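Local coordinates for protein CocE/NonD family hydrolase (Staphylococcus aureus subsp. aureus COL, PDB 3III) that probably hydrolyses ester or amide bonds as a member of the CocE/NonD hydrolases, relatives of the X-Pro dipeptidyl-peptidases of the alpha/beta-hydrolase clan, at residues 10-14 with 26-30; 187-193 with 260-265; 425-429 with 492-496. All blocks are in the same frame, centred on the assembly; numbering follows the deposited sequence.

How the contacts relate
Along the chain the contacts follow in series, 1 then 2 then 3. Contacts 1 and 2 belong to the same mixed eleven-stranded sheet: contact 1 lies at its outermost strand 22-30, contact 2 joins the inner parallel strands 186-192 and 262-267. Their centres are about 30 Å apart, with nearest atoms about 17 Å apart. Contact 3 lies across the chain's centre from both, in the C-terminal non-catalytic domain, where strands of two antiparallel sheets pack face to face; its centre is about 30 Å from that of contact 2 and about 51 Å from that of contact 1. The three thus sample a sheet edge, the hydrolase core and the core of the beta domain.

Contact 1: residues 10-14 with 26-30; sequences KLTVT and IVVDS
Thr-14 and Val-27 meet through two hydrogen bonds, and the remaining side chains of the contact arrange themselves around that pair. The Thr-14 hydroxyl leans over the strand so that OG1 takes the N-H of Val-27 at 2.8 Å, with an angle of 165° at the hydrogen. One residue supplies both halves of the grip, because the Thr-14 backbone N gives its own hydrogen back to Val-27 O at 2.8 Å, reaching a lone pair in the carbonyl plane. The torsion of Thr-14 makes this possible: OG1 stands beside the backbone N (chi1 -56°), while the methyl CG2, anti to that N, meets Ile-26 CB and CG2. The Thr-14 and Ile-26 side chains cross at about a right angle.

Val-27 points its two methyls at the loop. They straddle the Thr-12 carbonyl, with Val-27 CB 3.3 Å from Thr-12 O, and Leu-11 CB rests evenly between their tips, 3.9 Å from Val-27 CG1. Farther along the strand Val-13 lies across Asp-29, Val-13 CG2 coming to 3.9 Å from Asp-29 CB. It is mainly CB of Asp-29 that meets Val-13; OD1 bonds to Ser-101, and the residue centres an inverse gamma turn.

The loop 10-14 runs at 98° to the strand, so this is no added beta strand. Ile-26 and Val-28 bond through their backbones to Met-38 and Gln-36 of the neighbouring strand 36-47, whereas the N-H and carbonyl of Val-27 face the other way, off the sheet's edge. A nickel ion sits near Thr-12, about 5 Å from its side chain. Chemically, the contact implies that a single threonine, serving as donor and acceptor at once, satisfies the edge backbone at Val-27 where no further strand pairs.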
loop_
_atom_site.group_PDB
_atom_site.type_symbol
_atom_site.label_atom_id
_atom_site.label_comp_id
_atom_site.label_asym_id
_atom_site.label_seq_id
_atom_site.Cartn_x
_atom_site.Cartn_y
_atom_site.Cartn_z
ATOM N N LYS A 10 -24.795 -20.595 24.327
ATOM C CA LYS A 10 -24.657 -21.258 25.621
ATOM C C LYS A 10 -23.223 -21.296 26.114
ATOM O O LYS A 10 -22.975 -21.481 27.326
ATOM C CB LYS A 10 -25.201 -22.708 25.576
ATOM C CG LYS A 10 -26.674 -22.802 25.166
ATOM C CD LYS A 10 -27.613 -22.184 26.220
ATOM C CE LYS A 10 -29.089 -22.409 25.880
ATOM N NZ LYS A 10 -30.015 -21.919 26.956
ATOM N N LEU A 11 -22.282 -21.053 25.209
ATOM C CA LEU A 11 -20.877 -21.158 25.530
ATOM C C LEU A 11 -20.435 -19.789 25.983
ATOM O O LEU A 11 -21.090 -18.792 25.642
ATOM C CB LEU A 11 -20.090 -21.569 24.285
ATOM C CG LEU A 11 -20.661 -22.818 23.608
ATOM C CD1 LEU A 11 -20.240 -22.901 22.145
ATOM C CD2 LEU A 11 -20.251 -24.052 24.416
ATOM N N THR A 12 -19.370 -19.748 26.776
ATOM C CA THR A 12 -18.662 -18.502 27.112
ATOM C C THR A 12 -17.471 -18.377 26.158
ATOM O O THR A 12 -16.814 -19.346 25.856
ATOM C CB THR A 12 -18.174 -18.455 28.613
ATOM O OG1 THR A 12 -17.952 -17.101 28.992
ATOM C CG2 THR A 12 -16.847 -19.221 28.869
ATOM N N VAL A 13 -17.221 -17.172 25.673
ATOM C CA VAL A 13 -16.072 -16.879 24.874
ATOM C C VAL A 13 -14.776 -17.022 25.694
ATOM O O VAL A 13 -14.682 -16.519 26.833
ATOM C CB VAL A 13 -16.197 -15.454 24.295
ATOM C CG1 VAL A 13 -14.878 -14.977 23.701
ATOM C CG2 VAL A 13 -17.405 -15.401 23.239
ATOM N N THR A 14 -13.784 -17.663 25.068
ATOM C CA THR A 14 -12.457 -17.864 25.660
ATOM C C THR A 14 -11.798 -16.495 25.712
ATOM O O THR A 14 -11.767 -15.751 24.725
ATOM C CB THR A 14 -11.638 -18.853 24.844
ATOM O OG1 THR A 14 -12.396 -20.062 24.749
ATOM C CG2 THR A 14 -10.249 -19.118 25.496
ATOM N N ILE A 26 -11.352 -23.795 22.278
ATOM C CA ILE A 26 -11.715 -22.442 22.601
ATOM C C ILE A 26 -13.061 -22.096 21.971
ATOM O O ILE A 26 -13.565 -22.838 21.126
ATOM C CB ILE A 26 -10.619 -21.459 22.134
ATOM C CG1 ILE A 26 -10.606 -21.363 20.621
ATOM C CG2 ILE A 26 -9.249 -21.926 22.676
ATOM C CD1 ILE A 26 -9.916 -20.103 20.052
ATOM N N VAL A 27 -13.622 -20.980 22.419
ATOM C CA VAL A 27 -14.846 -20.404 21.861
ATOM C C VAL A 27 -14.490 -18.958 21.446
ATOM O O VAL A 27 -14.074 -18.158 22.294
ATOM C CB VAL A 27 -16.001 -20.431 22.898
ATOM C CG1 VAL A 27 -17.257 -19.747 22.405
ATOM C CG2 VAL A 27 -16.321 -21.889 23.353
ATOM N N VAL A 28 -14.737 -18.628 20.185
ATOM C CA VAL A 28 -14.319 -17.356 19.559
ATOM C C VAL A 28 -15.544 -16.461 19.474
ATOM O O VAL A 28 -16.623 -16.930 19.154
ATOM C CB VAL A 28 -13.680 -17.593 18.122
ATOM C CG1 VAL A 28 -13.441 -16.226 17.334
ATOM C CG2 VAL A 28 -12.390 -18.380 18.240
ATOM N N ASP A 29 -15.345 -15.175 19.748
ATOM C CA ASP A 29 -16.384 -14.160 19.590
ATOM C C ASP A 29 -16.424 -13.746 18.115
ATOM O O ASP A 29 -15.896 -12.723 17.729
ATOM C CB ASP A 29 -16.126 -12.952 20.492
ATOM C CG ASP A 29 -14.660 -12.422 20.401
ATOM O OD1 ASP A 29 -13.676 -13.156 20.200
ATOM O OD2 ASP A 29 -14.497 -11.248 20.481
ATOM N N SER A 30 -17.010 -14.585 17.267
ATOM C CA SER A 30 -17.050 -14.282 15.846
ATOM C C SER A 30 -17.970 -13.072 15.593
ATOM O O SER A 30 -19.036 -12.978 16.163
ATOM C CB SER A 30 -17.557 -15.479 15.023
ATOM O OG SER A 30 -17.782 -15.071 13.679
#

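Contact 2: residues 187-193 with 260-265; sequences KAMIPWE and TPLLTC
Cys-265 sets CB and SG over one face of the Trp-192 indole, beside a backbone ladder joining neighbouring parallel strands of the central sheet, consistent with the alpha/beta-hydrolase clan. Helix 170-179 packs on Met-189 and Pro-191, helix 306-319 on Ala-188 and Ile-190.

Four backbone bonds make up the ladder. Leu-263 N reaches Met-189 O at 3.0 Å in a straight line, and Met-189 N bonds to Pro-261 O; Cys-265 N to Pro-191 O and Glu-193 N to Cys-265 O follow, both donors tilted from the carbonyl planes. Pro-191 lacks an N-H, and its CD lies 3.3 Å from Leu-263 O instead. A water donates to both Pro-191 O and Cys-265 O.

Over the five-membered ring, Cys-265 CB sits 3.4 Å from the Trp-192 centroid in a CH-pi contact, SG 3.7 Å from that centroid. Tyr-303 meets the indole edge-to-face.

Leu-262 CD1 touches both Met-189 CG and the Pro-191 ring, 3.6 Å from Pro-191 CD. Selenomethionine Met-189 sets its SE against Thr-260.

Buried Ala-188 N, under the Thr-260 methyl, has no partner in the model. Backbone bonds set the register; Pro-191 costs the ladder one bond, and water joins two carbonyls beyond it.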
loop_
_atom_site.group_PDB
_atom_site.type_symbol
_atom_site.label_atom_id
_atom_site.label_comp_id
_atom_site.label_asym_id
_atom_site.label_seq_id
_atom_site.Cartn_x
_atom_site.Cartn_y
_atom_site.Cartn_z
ATOM N N LYS A 187 -1.461 -21.880 -3.386
ATOM C CA LYS A 187 -2.436 -22.013 -4.467
ATOM C C LYS A 187 -3.218 -20.722 -4.757
ATOM O O LYS A 187 -3.919 -20.658 -5.766
ATOM C CB LYS A 187 -3.452 -23.128 -4.161
ATOM C CG LYS A 187 -2.824 -24.515 -3.932
ATOM C CD LYS A 187 -2.031 -24.991 -5.138
ATOM C CE LYS A 187 -1.453 -26.421 -4.958
ATOM N NZ LYS A 187 -2.546 -27.402 -5.291
ATOM N N ALA A 188 -3.095 -19.704 -3.895
ATOM C CA ALA A 188 -3.822 -18.428 -4.055
ATOM C C ALA A 188 -3.248 -17.399 -3.078
ATOM O O ALA A 188 -2.722 -17.784 -2.013
ATOM C CB ALA A 188 -5.327 -18.635 -3.791
HETATM N N MSE A 189 -3.385 -16.113 -3.391
HETATM C CA MSE A 189 -2.870 -15.059 -2.528
HETATM C C MSE A 189 -3.755 -13.833 -2.587
HETATM O O MSE A 189 -4.302 -13.489 -3.663
HETATM C CB MSE A 189 -1.438 -14.667 -2.938
HETATM C CG MSE A 189 -1.351 -14.214 -4.361
HETATM SE SE MSE A 189 0.518 -13.971 -5.003
HETATM C CE MSE A 189 1.011 -12.481 -3.704
ATOM N N ILE A 190 -3.891 -13.177 -1.432
ATOM C CA ILE A 190 -4.690 -11.966 -1.282
ATOM C C ILE A 190 -3.801 -10.904 -0.574
ATOM O O ILE A 190 -3.887 -10.708 0.664
ATOM C CB ILE A 190 -5.976 -12.211 -0.495
ATOM C CG1 ILE A 190 -6.787 -13.379 -1.093
ATOM C CG2 ILE A 190 -6.859 -10.934 -0.457
ATOM C CD1 ILE A 190 -8.026 -13.713 -0.267
ATOM N N PRO A 191 -2.888 -10.272 -1.345
ATOM C CA PRO A 191 -2.117 -9.172 -0.774
ATOM C C PRO A 191 -3.021 -7.940 -0.714
ATOM O O PRO A 191 -3.233 -7.242 -1.727
ATOM C CB PRO A 191 -0.985 -8.989 -1.772
ATOM C CG PRO A 191 -1.561 -9.499 -3.077
ATOM C CD PRO A 191 -2.379 -10.661 -2.687
ATOM N N TRP A 192 -3.613 -7.710 0.451
ATOM C CA TRP A 192 -4.589 -6.677 0.611
ATOM C C TRP A 192 -3.879 -5.399 1.084
ATOM O O TRP A 192 -3.781 -5.135 2.282
ATOM C CB TRP A 192 -5.690 -7.113 1.599
ATOM C CG TRP A 192 -6.916 -6.263 1.462
ATOM C CD1 TRP A 192 -7.108 -5.006 1.957
ATOM C CD2 TRP A 192 -8.145 -6.604 0.785
ATOM N NE1 TRP A 192 -8.380 -4.572 1.670
ATOM C CE2 TRP A 192 -9.025 -5.508 0.930
ATOM C CE3 TRP A 192 -8.575 -7.713 0.081
ATOM C CZ2 TRP A 192 -10.314 -5.482 0.371
ATOM C CZ3 TRP A 192 -9.838 -7.703 -0.480
ATOM C CH2 TRP A 192 -10.702 -6.582 -0.356
ATOM N N GLU A 193 -3.429 -4.600 0.111
ATOM C CA GLU A 193 -2.633 -3.368 0.358
ATOM C C GLU A 193 -1.224 -3.701 0.876
ATOM O O GLU A 193 -0.976 -3.779 2.094
ATOM C CB GLU A 193 -3.319 -2.359 1.278
ATOM C CG GLU A 193 -4.639 -1.813 0.659
ATOM C CD GLU A 193 -4.919 -0.410 1.074
ATOM O OE1 GLU A 193 -5.944 -0.203 1.774
ATOM O OE2 GLU A 193 -4.105 0.454 0.689
ATOM N N THR A 260 1.177 -17.319 -8.996
ATOM C CA THR A 260 0.053 -17.775 -8.138
ATOM C C THR A 260 -1.235 -16.985 -8.432
ATOM O O THR A 260 -1.194 -15.790 -8.605
ATOM C CB THR A 260 0.454 -17.577 -6.637
ATOM O OG1 THR A 260 1.659 -18.320 -6.357
ATOM C CG2 THR A 260 -0.641 -17.988 -5.662
ATOM N N PRO A 261 -2.392 -17.674 -8.493
ATOM C CA PRO A 261 -3.644 -16.953 -8.599
ATOM C C PRO A 261 -3.766 -15.855 -7.534
ATOM O O PRO A 261 -3.462 -16.076 -6.343
ATOM C CB PRO A 261 -4.694 -18.030 -8.352
ATOM C CG PRO A 261 -4.077 -19.300 -8.879
ATOM C CD PRO A 261 -2.585 -19.136 -8.532
ATOM N N LEU A 262 -4.222 -14.705 -7.964
ATOM C CA LEU A 262 -3.991 -13.442 -7.265
ATOM C C LEU A 262 -5.228 -12.540 -7.209
ATOM O O LEU A 262 -5.847 -12.277 -8.218
ATOM C CB LEU A 262 -2.852 -12.695 -8.025
ATOM C CG LEU A 262 -2.633 -11.226 -7.700
ATOM C CD1 LEU A 262 -2.185 -11.114 -6.224
ATOM C CD2 LEU A 262 -1.531 -10.616 -8.576
ATOM N N LEU A 263 -5.590 -12.136 -5.996
ATOM C CA LEU A 263 -6.557 -11.101 -5.707
ATOM C C LEU A 263 -5.832 -9.969 -4.960
ATOM O O LEU A 263 -5.463 -10.112 -3.811
ATOM C CB LEU A 263 -7.741 -11.683 -4.898
ATOM C CG LEU A 263 -8.756 -10.656 -4.397
ATOM C CD1 LEU A 263 -9.463 -9.868 -5.533
ATOM C CD2 LEU A 263 -9.847 -11.287 -3.481
ATOM N N THR A 264 -5.604 -8.841 -5.641
ATOM C CA THR A 264 -4.956 -7.689 -5.081
ATOM C C THR A 264 -5.944 -6.664 -4.644
ATOM O O THR A 264 -6.927 -6.387 -5.377
ATOM C CB THR A 264 -4.060 -7.035 -6.151
ATOM O OG1 THR A 264 -3.147 -8.033 -6.639
ATOM C CG2 THR A 264 -3.286 -5.807 -5.570
ATOM N N CYS A 265 -5.729 -6.058 -3.479
ATOM C CA CYS A 265 -6.435 -4.800 -3.199
ATOM C C CYS A 265 -5.402 -3.686 -3.209
ATOM O O CYS A 265 -4.332 -3.813 -2.586
ATOM C CB CYS A 265 -7.190 -4.837 -1.872
ATOM S SG CYS A 265 -7.848 -3.230 -1.457
HETATM O O HOH W 1 -1.521 -5.142 -2.521
#

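Contact 3: residues 425-429 with 492-496; sequences LFAGI and VEIEL
Ala-427 meets both Ile-494 and Leu-496 and lies in the middle of the packed layer. Its methyl CB is 4.0 Å from Ile-494 CG2 and equally 4.0 Å from Leu-496 CD1, so it fits between one branch of each. The small side chain lets the two strands come close here, with the CA atoms of Ala-427 and Leu-496 7.4 Å apart. With chi1 at -70°, Leu-496 carries CG beside its own backbone N, which brings CD1 into range of Ala-427 and Ile-429 together. Leu-425 belongs to the same layer, its CD1 4.1 Å from Ile-494 CD1.

Toward the ends the cover is thinner. Val-492 offers little more than CG2, 4.0 Å from Leu-425 CD1, the side chains meeting obliquely. At the other end Ile-429 CG1 lies 3.9 Å from Leu-496 CG, the two side chains crossing at about a right angle. No hydrogen bond links the two segments; the side-chain contacts are all between aliphatic carbons.

The other face of strand 492-496 is polar and partly open to solvent. Glu-493 and Glu-495 turn away from the apolar layer: Glu-493 bonds to Asn-410, and Glu-495 forms a salt bridge with Arg-276 besides bonding to Gln-473. Phe-426 likewise points off the opposite side of its strand, against Trp-456.

The axes of segments 425-429 and 492-496 cross at -49° with a closest approach of 8.1 Å, as between facing sheets of a beta sandwich. Strand 424-432 runs between strands 508-514 and 447-458 in the five-stranded sheet, while 490-503 pairs with 408-417 in the other. Leu-413 and Leu-411 flank this aliphatic layer from strand 408-417, and Leu-457 and Val-452 from strand 447-458, while Arg-276 on helix 275-284 ties the outer face to the hydrolase part of the chain.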
loop_
_atom_site.group_PDB
_atom_site.type_symbol
_atom_site.label_atom_id
_atom_site.label_comp_id
_atom_site.label_asym_id
_atom_site.label_seq_id
_atom_site.Cartn_x
_atom_site.Cartn_y
_atom_site.Cartn_z
ATOM N N LEU A 425 10.976 18.609 -4.718
ATOM C CA LEU A 425 9.711 19.075 -5.275
ATOM C C LEU A 425 8.568 18.171 -4.760
ATOM O O LEU A 425 8.664 16.929 -4.776
ATOM C CB LEU A 425 9.733 19.043 -6.792
ATOM C CG LEU A 425 10.798 19.832 -7.580
ATOM C CD1 LEU A 425 10.742 19.517 -9.104
ATOM C CD2 LEU A 425 10.597 21.281 -7.356
ATOM N N PHE A 426 7.529 18.836 -4.286
ATOM C CA PHE A 426 6.351 18.223 -3.728
ATOM C C PHE A 426 5.218 18.609 -4.654
ATOM O O PHE A 426 4.947 19.784 -4.861
ATOM C CB PHE A 426 6.090 18.775 -2.330
ATOM C CG PHE A 426 7.142 18.365 -1.290
ATOM C CD1 PHE A 426 6.855 17.436 -0.339
ATOM C CD2 PHE A 426 8.411 18.937 -1.281
ATOM C CE1 PHE A 426 7.810 17.006 0.620
ATOM C CE2 PHE A 426 9.366 18.551 -0.304
ATOM C CZ PHE A 426 9.077 17.613 0.654
ATOM N N ALA A 427 4.619 17.617 -5.281
ATOM C CA ALA A 427 3.485 17.822 -6.184
ATOM C C ALA A 427 2.216 17.300 -5.593
ATOM O O ALA A 427 2.184 16.299 -4.837
ATOM C CB ALA A 427 3.732 17.186 -7.498
ATOM N N GLY A 428 1.124 17.981 -5.945
ATOM C CA GLY A 428 -0.173 17.538 -5.606
ATOM C C GLY A 428 -1.245 17.865 -6.616
ATOM O O GLY A 428 -1.150 18.859 -7.356
ATOM N N ILE A 429 -2.238 16.973 -6.685
ATOM C CA ILE A 429 -3.453 17.210 -7.466
ATOM C C ILE A 429 -4.595 17.382 -6.486
ATOM O O ILE A 429 -4.781 16.531 -5.582
ATOM C CB ILE A 429 -3.781 16.026 -8.371
ATOM C CG1 ILE A 429 -2.566 15.675 -9.228
ATOM C CG2 ILE A 429 -5.088 16.323 -9.273
ATOM C CD1 ILE A 429 -2.083 16.861 -10.150
ATOM N N VAL A 492 12.061 17.632 -15.563
ATOM C CA VAL A 492 11.736 16.605 -14.586
ATOM C C VAL A 492 10.348 16.102 -14.863
ATOM O O VAL A 492 9.493 16.838 -15.387
ATOM C CB VAL A 492 11.838 17.099 -13.138
ATOM C CG1 VAL A 492 13.316 17.646 -12.855
ATOM C CG2 VAL A 492 10.755 18.130 -12.845
ATOM N N GLU A 493 10.132 14.852 -14.537
ATOM C CA GLU A 493 8.798 14.248 -14.604
ATOM C C GLU A 493 8.513 13.607 -13.283
ATOM O O GLU A 493 9.285 12.748 -12.819
ATOM C CB GLU A 493 8.735 13.206 -15.704
ATOM C CG GLU A 493 8.946 13.843 -17.044
ATOM C CD GLU A 493 8.918 12.881 -18.190
ATOM O OE1 GLU A 493 8.202 11.868 -18.143
ATOM O OE2 GLU A 493 9.608 13.182 -19.190
ATOM N N ILE A 494 7.437 14.078 -12.664
ATOM C CA ILE A 494 7.046 13.692 -11.330
ATOM C C ILE A 494 5.911 12.692 -11.399
ATOM O O ILE A 494 4.865 12.950 -12.047
ATOM C CB ILE A 494 6.636 14.902 -10.496
ATOM C CG1 ILE A 494 7.800 15.901 -10.427
ATOM C CG2 ILE A 494 6.282 14.513 -9.053
ATOM C CD1 ILE A 494 7.459 17.189 -9.599
ATOM N N GLU A 495 6.133 11.543 -10.756
ATOM C CA GLU A 495 5.095 10.460 -10.623
ATOM C C GLU A 495 3.976 10.847 -9.612
ATOM O O GLU A 495 4.156 10.729 -8.403
ATOM C CB GLU A 495 5.786 9.142 -10.186
ATOM C CG GLU A 495 4.878 7.901 -10.037
ATOM C CD GLU A 495 5.639 6.681 -9.521
ATOM O OE1 GLU A 495 6.765 6.844 -9.022
ATOM O OE2 GLU A 495 5.140 5.528 -9.653
ATOM N N LEU A 496 2.852 11.310 -10.119
ATOM C CA LEU A 496 1.624 11.349 -9.296
ATOM C C LEU A 496 1.101 9.892 -9.176
ATOM O O LEU A 496 0.955 9.203 -10.159
ATOM C CB LEU A 496 0.552 12.301 -9.859
ATOM C CG LEU A 496 0.789 13.796 -9.807
ATOM C CD1 LEU A 496 1.127 14.258 -8.414
ATOM C CD2 LEU A 496 1.866 14.170 -10.813
#